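Long-range contacts in autophagy-related protein 9 (Schizosaccharomyces pombe, PDB 7D0I), which forms a homotrimeric phospholipid scramblase that moves lipids between membrane leaflets and supplies membrane to the growing autophagosome: residues Q393-R404 against R637-Y648; M498-S506 against V551-E559. The protein carries 1 engineered substitution. One frame throughout, in Å; residues are numbered along the deposited sequence.

Overall arrangement
The two contacts sit on opposite sides of the chain's centre, contact 1 about 29 Å and contact 2 about 37 Å from it; their own centres are about 62 Å apart and their nearest atoms about 47 Å, so neither touches the other. In sequence, both segments of contact 2 fall between those of contact 1. Contact 1 joins parts of the chain assigned to the cytoplasmic side, and its Gln393 side chain comes within about 13 Å of a bound lauryl maltose neopentyl glycol without lining that pocket. Contact 2 pairs the cytoplasmic ends of two transmembrane helices. Contact 1 meets another copy of the protein through a reciprocal, two-fold-like interface, and contact 2 meets a different copy.

Contact 1 (Q393-R404 against R637-Y648); sequences QLRSAFRNPNSR and REHTINVEGVGY
Arg399 lays its guanidinium flat on one face of the Tyr648 ring, with the planes 15° apart and the centres separated by 4.1 Å. Arg399 CZ lies off-centre, 32° from the ring normal, which makes this a displaced cation-pi stack, and CD of the same arginine adds a CH-pi contact over that face. A bend at chi3 (-45°) swings the guanidinium back over the ring, although the CB of Arg399 points away from 637-648. The other close-packed site is Arg637, which buries more area here than any other residue (130 Å²); its CB lies 3.3 Å from Phe398 O, its CD passes 3.8 Å from Pro401 CA, and Pro401 CB covers one face of its guanidinium. Between these two sites Leu394 and Thr640 meet tip to tip, CD2 to CG2 at 3.6 Å. The fit is looser at the two margins. At one, the Gln393 amide lies against Gly647, NE2 to CA at 3.5 Å, without a hydrogen bond; none crosses the segments anywhere. At the other, Arg404 buries only 31 Å² and holds its NH2 3.9 Å from Arg637 NH1. Both arginines form salt bridges to Asp634, which would offset their mutual charge. Beyond that margin, Asn400 and Asn402 exchange hydrogen bonds with the same pair of the second subunit, and Pro401 packs on its Pro401. Cation-pi stacking and aliphatic packing thus attach loop 393-404 to the end of helix 629-638 and the hairpin of strands 640-643 and 647-650. Asp634 bridges the two segments by taking both arginines, whereas the asparagines join subunits.

Contact 2 (M498-S506 against V551-E559); sequences MIRLFKYIS and VSRSIIPDE
An antiparallel pair of transmembrane helices, 496-520 and 538-555, meets here at its cytoplasmic end; the axes of the short segments 498-506 and 551-555 approach to 9.3 Å at an angle of 148°. Phe502 and Ile555 carry the aromatic-aliphatic part of the interface. The CD1 methyl of Ile555 sits over one face of the Phe502 ring, 3.6 Å from its centroid and 16° off the normal, a CH-pi contact, while Met498 SD of the phenylalanine's own helix lies at the ring edge, in plane. The first torsion of Phe502, with CG beside its backbone N, places the ring on the Ile555 side, and chi2 (-67°) turns its face to the isoleucine. Next to it Ile556 drives CD1 against the backbone of the facing helix, 3.6 Å from Lys503 CA. Further along the chain, Ile499 and Pro557 meet tip to tip, CD1 to CD at 3.5 Å. Toward the interior of the membrane span small residues take over: Ser506 CB is 4.0 Å from Ser552 CB, and Ser552 OG is satisfied within its own helix by Leu548 O. Across the other side of helix 496-520, Arg500, Leu501 and Tyr504 pack on Phe208 of the third subunit. Separately, Glu559 forms a salt bridge to Arg603 of that subunit. Since no hydrogen bond or ion pair joins the two segments, the pairing rests on apolar and CH-pi contacts, one of them onto backbone, a chemistry suited to a membrane-spanning pair, whereas the salt bridge of Glu559 reaches a different subunit.

Contact 1 (Q393-R404 against R637-Y648)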
loop_
_atom_site.group_PDB
_atom_site.type_symbol
_atom_site.label_atom_id
_atom_site.label_comp_id
_atom_site.label_asym_id
_atom_site.label_seq_id
_atom_site.Cartn_x
_atom_site.Cartn_y
_atom_site.Cartn_z
ATOM N N GLN A 393 -24.231 -15.219 -37.233
ATOM C CA GLN A 393 -23.032 -15.942 -36.849
ATOM C C GLN A 393 -22.272 -16.332 -38.105
ATOM O O GLN A 393 -22.862 -16.488 -39.175
ATOM C CB GLN A 393 -23.368 -17.175 -36.011
ATOM C CG GLN A 393 -22.240 -17.629 -35.112
ATOM C CD GLN A 393 -22.740 -18.118 -33.773
ATOM O OE1 GLN A 393 -23.874 -17.844 -33.386
ATOM N NE2 GLN A 393 -21.897 -18.846 -33.057
ATOM N N LEU A 394 -20.960 -16.480 -37.955
ATOM C CA LEU A 394 -20.082 -16.721 -39.091
ATOM C C LEU A 394 -20.539 -17.939 -39.876
ATOM O O LEU A 394 -20.604 -19.046 -39.338
ATOM C CB LEU A 394 -18.651 -16.906 -38.599
ATOM C CG LEU A 394 -17.584 -17.125 -39.662
ATOM C CD1 LEU A 394 -17.433 -15.887 -40.477
ATOM C CD2 LEU A 394 -16.268 -17.487 -39.024
ATOM N N ARG A 395 -20.864 -17.730 -41.150
ATOM C CA ARG A 395 -21.324 -18.824 -41.990
ATOM C C ARG A 395 -20.276 -19.922 -42.068
ATOM O O ARG A 395 -19.080 -19.685 -41.890
ATOM C CB ARG A 395 -21.659 -18.318 -43.391
ATOM C CG ARG A 395 -23.003 -17.651 -43.468
ATOM C CD ARG A 395 -23.323 -17.160 -44.853
ATOM N NE ARG A 395 -24.534 -16.350 -44.836
ATOM C CZ ARG A 395 -24.970 -15.634 -45.863
ATOM N NH1 ARG A 395 -24.292 -15.622 -47.003
ATOM N NH2 ARG A 395 -26.083 -14.924 -45.751
ATOM N N SER A 396 -20.741 -21.143 -42.335
ATOM C CA SER A 396 -19.845 -22.291 -42.326
ATOM C C SER A 396 -18.847 -22.241 -43.470
ATOM O O SER A 396 -17.699 -22.661 -43.306
ATOM C CB SER A 396 -20.651 -23.586 -42.390
ATOM O OG SER A 396 -19.800 -24.713 -42.421
ATOM N N ALA A 397 -19.256 -21.718 -44.623
ATOM C CA ALA A 397 -18.401 -21.720 -45.799
ATOM C C ALA A 397 -17.155 -20.866 -45.634
ATOM O O ALA A 397 -16.286 -20.907 -46.508
ATOM C CB ALA A 397 -19.193 -21.238 -47.011
ATOM N N PHE A 398 -17.039 -20.107 -44.550
ATOM C CA PHE A 398 -15.929 -19.183 -44.372
ATOM C C PHE A 398 -14.822 -19.736 -43.493
ATOM O O PHE A 398 -13.875 -19.012 -43.188
ATOM C CB PHE A 398 -16.432 -17.857 -43.804
ATOM C CG PHE A 398 -17.030 -16.964 -44.834
ATOM C CD1 PHE A 398 -18.343 -17.115 -45.215
ATOM C CD2 PHE A 398 -16.271 -15.993 -45.442
ATOM C CE1 PHE A 398 -18.888 -16.310 -46.170
ATOM C CE2 PHE A 398 -16.813 -15.186 -46.396
ATOM C CZ PHE A 398 -18.122 -15.343 -46.760
ATOM N N ARG A 399 -14.920 -20.995 -43.075
ATOM C CA ARG A 399 -13.803 -21.686 -42.456
ATOM C C ARG A 399 -13.284 -22.839 -43.302
ATOM O O ARG A 399 -12.254 -23.424 -42.953
ATOM C CB ARG A 399 -14.191 -22.198 -41.065
ATOM C CG ARG A 399 -14.479 -21.090 -40.074
ATOM C CD ARG A 399 -14.871 -21.639 -38.724
ATOM N NE ARG A 399 -15.830 -22.732 -38.839
ATOM C CZ ARG A 399 -17.120 -22.574 -39.119
ATOM N NH1 ARG A 399 -17.915 -23.629 -39.200
ATOM N NH2 ARG A 399 -17.613 -21.363 -39.326
ATOM N N ASN A 400 -13.962 -23.169 -44.391
ATOM C CA ASN A 400 -13.544 -24.197 -45.330
ATOM C C ASN A 400 -12.498 -23.631 -46.283
ATOM O O ASN A 400 -12.830 -22.802 -47.136
ATOM C CB ASN A 400 -14.754 -24.716 -46.105
ATOM C CG ASN A 400 -14.391 -25.766 -47.121
ATOM O OD1 ASN A 400 -13.840 -25.461 -48.177
ATOM N ND2 ASN A 400 -14.712 -27.013 -46.816
ATOM N N PRO A 401 -11.235 -24.054 -46.182
ATOM C CA PRO A 401 -10.184 -23.428 -46.998
ATOM C C PRO A 401 -10.304 -23.700 -48.484
ATOM O O PRO A 401 -9.596 -23.056 -49.263
ATOM C CB PRO A 401 -8.893 -24.039 -46.440
ATOM C CG PRO A 401 -9.258 -24.550 -45.095
ATOM C CD PRO A 401 -10.671 -25.012 -45.223
ATOM N N ASN A 402 -11.159 -24.628 -48.908
ATOM C CA ASN A 402 -11.281 -24.912 -50.330
ATOM C C ASN A 402 -12.209 -23.942 -51.039
ATOM O O ASN A 402 -12.095 -23.772 -52.257
ATOM C CB ASN A 402 -11.777 -26.342 -50.549
ATOM C CG ASN A 402 -10.849 -27.377 -49.957
ATOM O OD1 ASN A 402 -11.122 -27.943 -48.901
ATOM N ND2 ASN A 402 -9.739 -27.630 -50.635
ATOM N N SER A 403 -13.119 -23.307 -50.310
ATOM C CA SER A 403 -14.054 -22.353 -50.881
ATOM C C SER A 403 -13.509 -20.933 -50.887
ATOM O O SER A 403 -14.260 -19.996 -51.158
ATOM C CB SER A 403 -15.378 -22.397 -50.119
ATOM O OG SER A 403 -16.456 -22.032 -50.957
ATOM N N ARG A 404 -12.217 -20.755 -50.606
ATOM C CA ARG A 404 -11.638 -19.421 -50.532
ATOM C C ARG A 404 -11.578 -18.720 -51.877
ATOM O O ARG A 404 -11.313 -17.518 -51.910
ATOM C CB ARG A 404 -10.231 -19.488 -49.945
ATOM C CG ARG A 404 -9.259 -20.285 -50.784
ATOM C CD ARG A 404 -7.831 -20.041 -50.352
ATOM N NE ARG A 404 -7.339 -18.757 -50.829
ATOM C CZ ARG A 404 -6.222 -18.183 -50.404
ATOM N NH1 ARG A 404 -5.847 -17.010 -50.891
ATOM N NH2 ARG A 404 -5.480 -18.778 -49.482
ATOM N N ARG A 637 -11.224 -16.604 -41.940
ATOM C CA ARG A 637 -10.878 -18.004 -41.733
ATOM C C ARG A 637 -9.705 -18.169 -40.781
ATOM O O ARG A 637 -9.763 -18.988 -39.863
ATOM C CB ARG A 637 -10.565 -18.670 -43.073
ATOM C CG ARG A 637 -9.979 -20.052 -42.948
ATOM C CD ARG A 637 -9.990 -20.773 -44.275
ATOM N NE ARG A 637 -9.634 -19.902 -45.389
ATOM C CZ ARG A 637 -8.395 -19.519 -45.674
ATOM N NH1 ARG A 637 -8.174 -18.732 -46.714
ATOM N NH2 ARG A 637 -7.382 -19.908 -44.917
ATOM N N GLU A 638 -8.641 -17.393 -40.980
ATOM C CA GLU A 638 -7.487 -17.483 -40.098
ATOM C C GLU A 638 -7.825 -17.012 -38.692
ATOM O O GLU A 638 -7.584 -17.725 -37.715
ATOM C CB GLU A 638 -6.333 -16.658 -40.661
ATOM C CG GLU A 638 -5.927 -17.011 -42.069
ATOM C CD GLU A 638 -4.925 -16.025 -42.643
ATOM O OE1 GLU A 638 -4.681 -14.982 -41.999
ATOM O OE2 GLU A 638 -4.381 -16.287 -43.737
ATOM N N HIS A 639 -8.385 -15.811 -38.567
ATOM C CA HIS A 639 -8.467 -15.123 -37.282
ATOM C C HIS A 639 -9.825 -15.271 -36.616
ATOM O O HIS A 639 -10.301 -14.345 -35.965
ATOM C CB HIS A 639 -8.113 -13.655 -37.459
ATOM C CG HIS A 639 -6.767 -13.440 -38.071
ATOM N ND1 HIS A 639 -6.599 -13.048 -39.379
ATOM C CD2 HIS A 639 -5.522 -13.547 -37.550
ATOM C CE1 HIS A 639 -5.310 -12.930 -39.640
ATOM N NE2 HIS A 639 -4.635 -13.228 -38.547
ATOM N N THR A 640 -10.456 -16.429 -36.750
ATOM C CA THR A 640 -11.690 -16.754 -36.052
ATOM C C THR A 640 -11.412 -17.857 -35.043
ATOM O O THR A 640 -10.828 -18.884 -35.392
ATOM C CB THR A 640 -12.766 -17.215 -37.030
ATOM O OG1 THR A 640 -13.118 -16.136 -37.896
ATOM C CG2 THR A 640 -13.984 -17.676 -36.285
ATOM N N ILE A 641 -11.831 -17.649 -33.801
ATOM C CA ILE A 641 -11.624 -18.636 -32.752
ATOM C C ILE A 641 -12.958 -18.921 -32.087
ATOM O O ILE A 641 -13.808 -18.040 -31.960
ATOM C CB ILE A 641 -10.582 -18.162 -31.720
ATOM C CG1 ILE A 641 -10.162 -19.314 -30.814
ATOM C CG2 ILE A 641 -11.133 -17.049 -30.881
ATOM C CD1 ILE A 641 -9.210 -18.893 -29.722
ATOM N N ASN A 642 -13.153 -20.169 -31.676
ATOM C CA ASN A 642 -14.400 -20.582 -31.051
ATOM C C ASN A 642 -14.245 -20.486 -29.541
ATOM O O ASN A 642 -13.505 -21.263 -28.933
ATOM C CB ASN A 642 -14.782 -21.997 -31.476
ATOM C CG ASN A 642 -16.192 -22.374 -31.060
ATOM O OD1 ASN A 642 -16.629 -22.082 -29.952
ATOM N ND2 ASN A 642 -16.912 -23.025 -31.959
ATOM N N VAL A 643 -14.942 -19.535 -28.940
ATOM C CA VAL A 643 -14.993 -19.405 -27.493
ATOM C C VAL A 643 -16.229 -20.136 -26.999
ATOM O O VAL A 643 -17.338 -19.896 -27.491
ATOM C CB VAL A 643 -15.007 -17.929 -27.072
ATOM C CG1 VAL A 643 -15.349 -17.806 -25.610
ATOM C CG2 VAL A 643 -13.663 -17.304 -27.342
ATOM N N GLU A 644 -16.040 -21.031 -26.034
ATOM C CA GLU A 644 -17.099 -21.948 -25.638
ATOM C C GLU A 644 -18.211 -21.207 -24.916
ATOM O O GLU A 644 -17.967 -20.487 -23.944
ATOM C CB GLU A 644 -16.534 -23.051 -24.747
ATOM C CG GLU A 644 -15.174 -23.581 -25.184
ATOM C CD GLU A 644 -15.190 -24.228 -26.558
ATOM O OE1 GLU A 644 -16.272 -24.630 -27.035
ATOM O OE2 GLU A 644 -14.107 -24.338 -27.164
ATOM N N GLY A 645 -19.440 -21.400 -25.383
ATOM C CA GLY A 645 -20.589 -20.719 -24.845
ATOM C C GLY A 645 -20.952 -19.441 -25.561
ATOM O O GLY A 645 -22.086 -18.972 -25.428
ATOM N N VAL A 646 -20.022 -18.865 -26.318
ATOM C CA VAL A 646 -20.292 -17.678 -27.115
ATOM C C VAL A 646 -20.459 -18.093 -28.567
ATOM O O VAL A 646 -21.522 -17.899 -29.162
ATOM C CB VAL A 646 -19.171 -16.637 -26.968
ATOM C CG1 VAL A 646 -19.490 -15.422 -27.793
ATOM C CG2 VAL A 646 -18.983 -16.261 -25.522
ATOM N N GLY A 647 -19.420 -18.678 -29.143
ATOM C CA GLY A 647 -19.470 -19.048 -30.539
ATOM C C GLY A 647 -18.184 -18.688 -31.243
ATOM O O GLY A 647 -17.130 -18.636 -30.611
ATOM N N TYR A 648 -18.250 -18.433 -32.544
ATOM C CA TYR A 648 -17.079 -18.026 -33.309
ATOM C C TYR A 648 -16.918 -16.519 -33.182
ATOM O O TYR A 648 -17.747 -15.755 -33.680
ATOM C CB TYR A 648 -17.208 -18.430 -34.770
ATOM C CG TYR A 648 -17.138 -19.908 -34.998
ATOM C CD1 TYR A 648 -15.966 -20.604 -34.786
ATOM C CD2 TYR A 648 -18.245 -20.610 -35.436
ATOM C CE1 TYR A 648 -15.896 -21.952 -34.997
ATOM C CE2 TYR A 648 -18.185 -21.960 -35.649
ATOM C CZ TYR A 648 -17.008 -22.627 -35.428
ATOM O OH TYR A 648 -16.949 -23.983 -35.641
#

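Contact 2 (M498-S506 against V551-E559)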
loop_
_atom_site.group_PDB
_atom_site.type_symbol
_atom_site.label_atom_id
_atom_site.label_comp_id
_atom_site.label_asym_id
_atom_site.label_seq_id
_atom_site.Cartn_x
_atom_site.Cartn_y
_atom_site.Cartn_z
ATOM N N MET A 498 7.846 33.810 -31.473
ATOM C CA MET A 498 6.722 34.690 -31.762
ATOM C C MET A 498 6.167 35.346 -30.509
ATOM O O MET A 498 5.745 36.507 -30.552
ATOM C CB MET A 498 5.618 33.904 -32.467
ATOM C CG MET A 498 4.552 34.759 -33.113
ATOM S SD MET A 498 3.274 33.770 -33.911
ATOM C CE MET A 498 2.667 32.806 -32.525
ATOM N N ILE A 499 6.165 34.620 -29.391
ATOM C CA ILE A 499 5.822 35.222 -28.109
ATOM C C ILE A 499 6.759 36.378 -27.805
ATOM O O ILE A 499 6.333 37.430 -27.318
ATOM C CB ILE A 499 5.864 34.165 -26.993
ATOM C CG1 ILE A 499 4.787 33.111 -27.207
ATOM C CG2 ILE A 499 5.694 34.817 -25.644
ATOM C CD1 ILE A 499 4.875 31.986 -26.230
ATOM N N ARG A 500 8.047 36.207 -28.098
ATOM C CA ARG A 500 9.010 37.268 -27.834
ATOM C C ARG A 500 8.735 38.490 -28.702
ATOM O O ARG A 500 8.775 39.629 -28.217
ATOM C CB ARG A 500 10.425 36.743 -28.060
ATOM C CG ARG A 500 11.498 37.750 -27.771
ATOM C CD ARG A 500 11.427 38.230 -26.345
ATOM N NE ARG A 500 11.806 39.633 -26.244
ATOM C CZ ARG A 500 11.793 40.331 -25.116
ATOM N NH1 ARG A 500 12.149 41.606 -25.121
ATOM N NH2 ARG A 500 11.422 39.752 -23.983
ATOM N N LEU A 501 8.444 38.272 -29.986
ATOM C CA LEU A 501 8.134 39.387 -30.874
ATOM C C LEU A 501 6.902 40.142 -30.404
ATOM O O LEU A 501 6.885 41.380 -30.399
ATOM C CB LEU A 501 7.926 38.885 -32.298
ATOM C CG LEU A 501 7.228 39.882 -33.219
ATOM C CD1 LEU A 501 8.142 41.042 -33.536
ATOM C CD2 LEU A 501 6.765 39.200 -34.485
ATOM N N PHE A 502 5.853 39.420 -30.019
ATOM C CA PHE A 502 4.647 40.111 -29.588
ATOM C C PHE A 502 4.846 40.799 -28.249
ATOM O O PHE A 502 4.242 41.846 -28.004
ATOM C CB PHE A 502 3.472 39.144 -29.547
ATOM C CG PHE A 502 2.876 38.883 -30.893
ATOM C CD1 PHE A 502 2.225 39.892 -31.578
ATOM C CD2 PHE A 502 2.982 37.642 -31.486
ATOM C CE1 PHE A 502 1.687 39.669 -32.818
ATOM C CE2 PHE A 502 2.441 37.412 -32.728
ATOM C CZ PHE A 502 1.793 38.425 -33.395
ATOM N N LYS A 503 5.701 40.250 -27.385
ATOM C CA LYS A 503 6.062 40.957 -26.160
ATOM C C LYS A 503 6.744 42.278 -26.482
ATOM O O LYS A 503 6.433 43.313 -25.881
ATOM C CB LYS A 503 6.972 40.073 -25.306
ATOM C CG LYS A 503 6.965 40.392 -23.829
ATOM C CD LYS A 503 8.135 39.726 -23.118
ATOM C CE LYS A 503 8.123 38.218 -23.293
ATOM N NZ LYS A 503 9.380 37.593 -22.788
ATOM N N TYR A 504 7.658 42.264 -27.452
ATOM C CA TYR A 504 8.333 43.492 -27.859
ATOM C C TYR A 504 7.349 44.509 -28.424
ATOM O O TYR A 504 7.415 45.705 -28.103
ATOM C CB TYR A 504 9.411 43.167 -28.884
ATOM C CG TYR A 504 10.111 44.377 -29.433
ATOM C CD1 TYR A 504 10.603 45.356 -28.592
ATOM C CD2 TYR A 504 10.297 44.531 -30.794
ATOM C CE1 TYR A 504 11.250 46.459 -29.088
ATOM C CE2 TYR A 504 10.944 45.631 -31.299
ATOM C CZ TYR A 504 11.418 46.592 -30.440
ATOM O OH TYR A 504 12.065 47.695 -30.936
ATOM N N ILE A 505 6.442 44.056 -29.286
ATOM C CA ILE A 505 5.480 44.970 -29.895
ATOM C C ILE A 505 4.559 45.557 -28.840
ATOM O O ILE A 505 4.244 46.755 -28.860
ATOM C CB ILE A 505 4.690 44.251 -31.003
ATOM C CG1 ILE A 505 5.617 43.907 -32.163
ATOM C CG2 ILE A 505 3.548 45.110 -31.485
ATOM C CD1 ILE A 505 4.927 43.209 -33.289
ATOM N N SER A 506 4.102 44.726 -27.903
ATOM C CA SER A 506 3.290 45.225 -26.802
ATOM C C SER A 506 4.053 46.253 -25.982
ATOM O O SER A 506 3.474 47.241 -25.529
ATOM C CB SER A 506 2.840 44.067 -25.918
ATOM O OG SER A 506 2.341 44.549 -24.686
ATOM N N VAL A 551 -4.907 42.700 -28.362
ATOM C CA VAL A 551 -4.617 41.566 -29.235
ATOM C C VAL A 551 -3.355 40.853 -28.770
ATOM O O VAL A 551 -3.306 39.621 -28.686
ATOM C CB VAL A 551 -4.493 42.029 -30.695
ATOM C CG1 VAL A 551 -3.821 40.960 -31.535
ATOM C CG2 VAL A 551 -5.855 42.368 -31.258
ATOM N N SER A 552 -2.312 41.626 -28.454
ATOM C CA SER A 552 -1.023 41.033 -28.114
ATOM C C SER A 552 -1.080 40.286 -26.788
ATOM O O SER A 552 -0.475 39.218 -26.651
ATOM C CB SER A 552 0.054 42.113 -28.070
ATOM O OG SER A 552 0.210 42.718 -29.340
ATOM N N ARG A 553 -1.799 40.824 -25.802
ATOM C CA ARG A 553 -1.877 40.165 -24.503
ATOM C C ARG A 553 -2.488 38.775 -24.590
ATOM O O ARG A 553 -2.261 37.953 -23.695
ATOM C CB ARG A 553 -2.689 41.002 -23.519
ATOM C CG ARG A 553 -2.075 42.330 -23.152
ATOM C CD ARG A 553 -2.936 43.035 -22.119
ATOM N NE ARG A 553 -2.730 44.479 -22.125
ATOM C CZ ARG A 553 -3.391 45.326 -21.346
ATOM N NH1 ARG A 553 -4.300 44.876 -20.494
ATOM N NH2 ARG A 553 -3.143 46.626 -21.422
ATOM N N SER A 554 -3.268 38.493 -25.630
ATOM C CA SER A 554 -3.886 37.180 -25.746
ATOM C C SER A 554 -2.887 36.119 -26.182
ATOM O O SER A 554 -2.997 34.961 -25.770
ATOM C CB SER A 554 -5.053 37.239 -26.727
ATOM O OG SER A 554 -4.636 37.794 -27.962
ATOM N N ILE A 555 -1.913 36.491 -27.012
ATOM C CA ILE A 555 -0.924 35.525 -27.469
ATOM C C ILE A 555 0.074 35.217 -26.364
ATOM O O ILE A 555 0.406 34.054 -26.112
ATOM C CB ILE A 555 -0.217 36.044 -28.732
ATOM C CG1 ILE A 555 -1.229 36.227 -29.862
ATOM C CG2 ILE A 555 0.899 35.100 -29.136
ATOM C CD1 ILE A 555 -0.630 36.781 -31.130
ATOM N N ILE A 556 0.566 36.251 -25.691
ATOM C CA ILE A 556 1.570 36.115 -24.642
ATOM C C ILE A 556 0.997 35.299 -23.493
ATOM O O ILE A 556 0.046 35.740 -22.833
ATOM C CB ILE A 556 2.039 37.490 -24.150
ATOM C CG1 ILE A 556 2.620 38.293 -25.304
ATOM C CG2 ILE A 556 3.064 37.341 -23.061
ATOM C CD1 ILE A 556 2.885 39.716 -24.940
ATOM N N PRO A 557 1.537 34.119 -23.213
ATOM C CA PRO A 557 1.015 33.315 -22.109
ATOM C C PRO A 557 1.346 33.952 -20.769
ATOM O O PRO A 557 2.082 34.934 -20.672
ATOM C CB PRO A 557 1.729 31.975 -22.285
ATOM C CG PRO A 557 2.994 32.327 -22.956
ATOM C CD PRO A 557 2.680 33.471 -23.869
ATOM N N ASP A 558 0.775 33.374 -19.721
ATOM C CA ASP A 558 1.084 33.827 -18.376
ATOM C C ASP A 558 2.547 33.551 -18.061
ATOM O O ASP A 558 3.166 32.649 -18.628
ATOM C CB ASP A 558 0.181 33.130 -17.364
ATOM C CG ASP A 558 0.332 33.685 -15.966
ATOM O OD1 ASP A 558 0.944 34.761 -15.810
ATOM O OD2 ASP A 558 -0.159 33.040 -15.019
ATOM N N GLU A 559 3.106 34.352 -17.157
ATOM C CA GLU A 559 4.480 34.115 -16.731
ATOM C C GLU A 559 4.590 32.808 -15.964
ATOM O O GLU A 559 5.426 31.955 -16.285
ATOM C CB GLU A 559 4.973 35.272 -15.866
ATOM C CG GLU A 559 5.158 36.578 -16.596
ATOM C CD GLU A 559 5.814 37.615 -15.722
ATOM O OE1 GLU A 559 6.216 38.675 -16.246
ATOM O OE2 GLU A 559 5.933 37.368 -14.506
#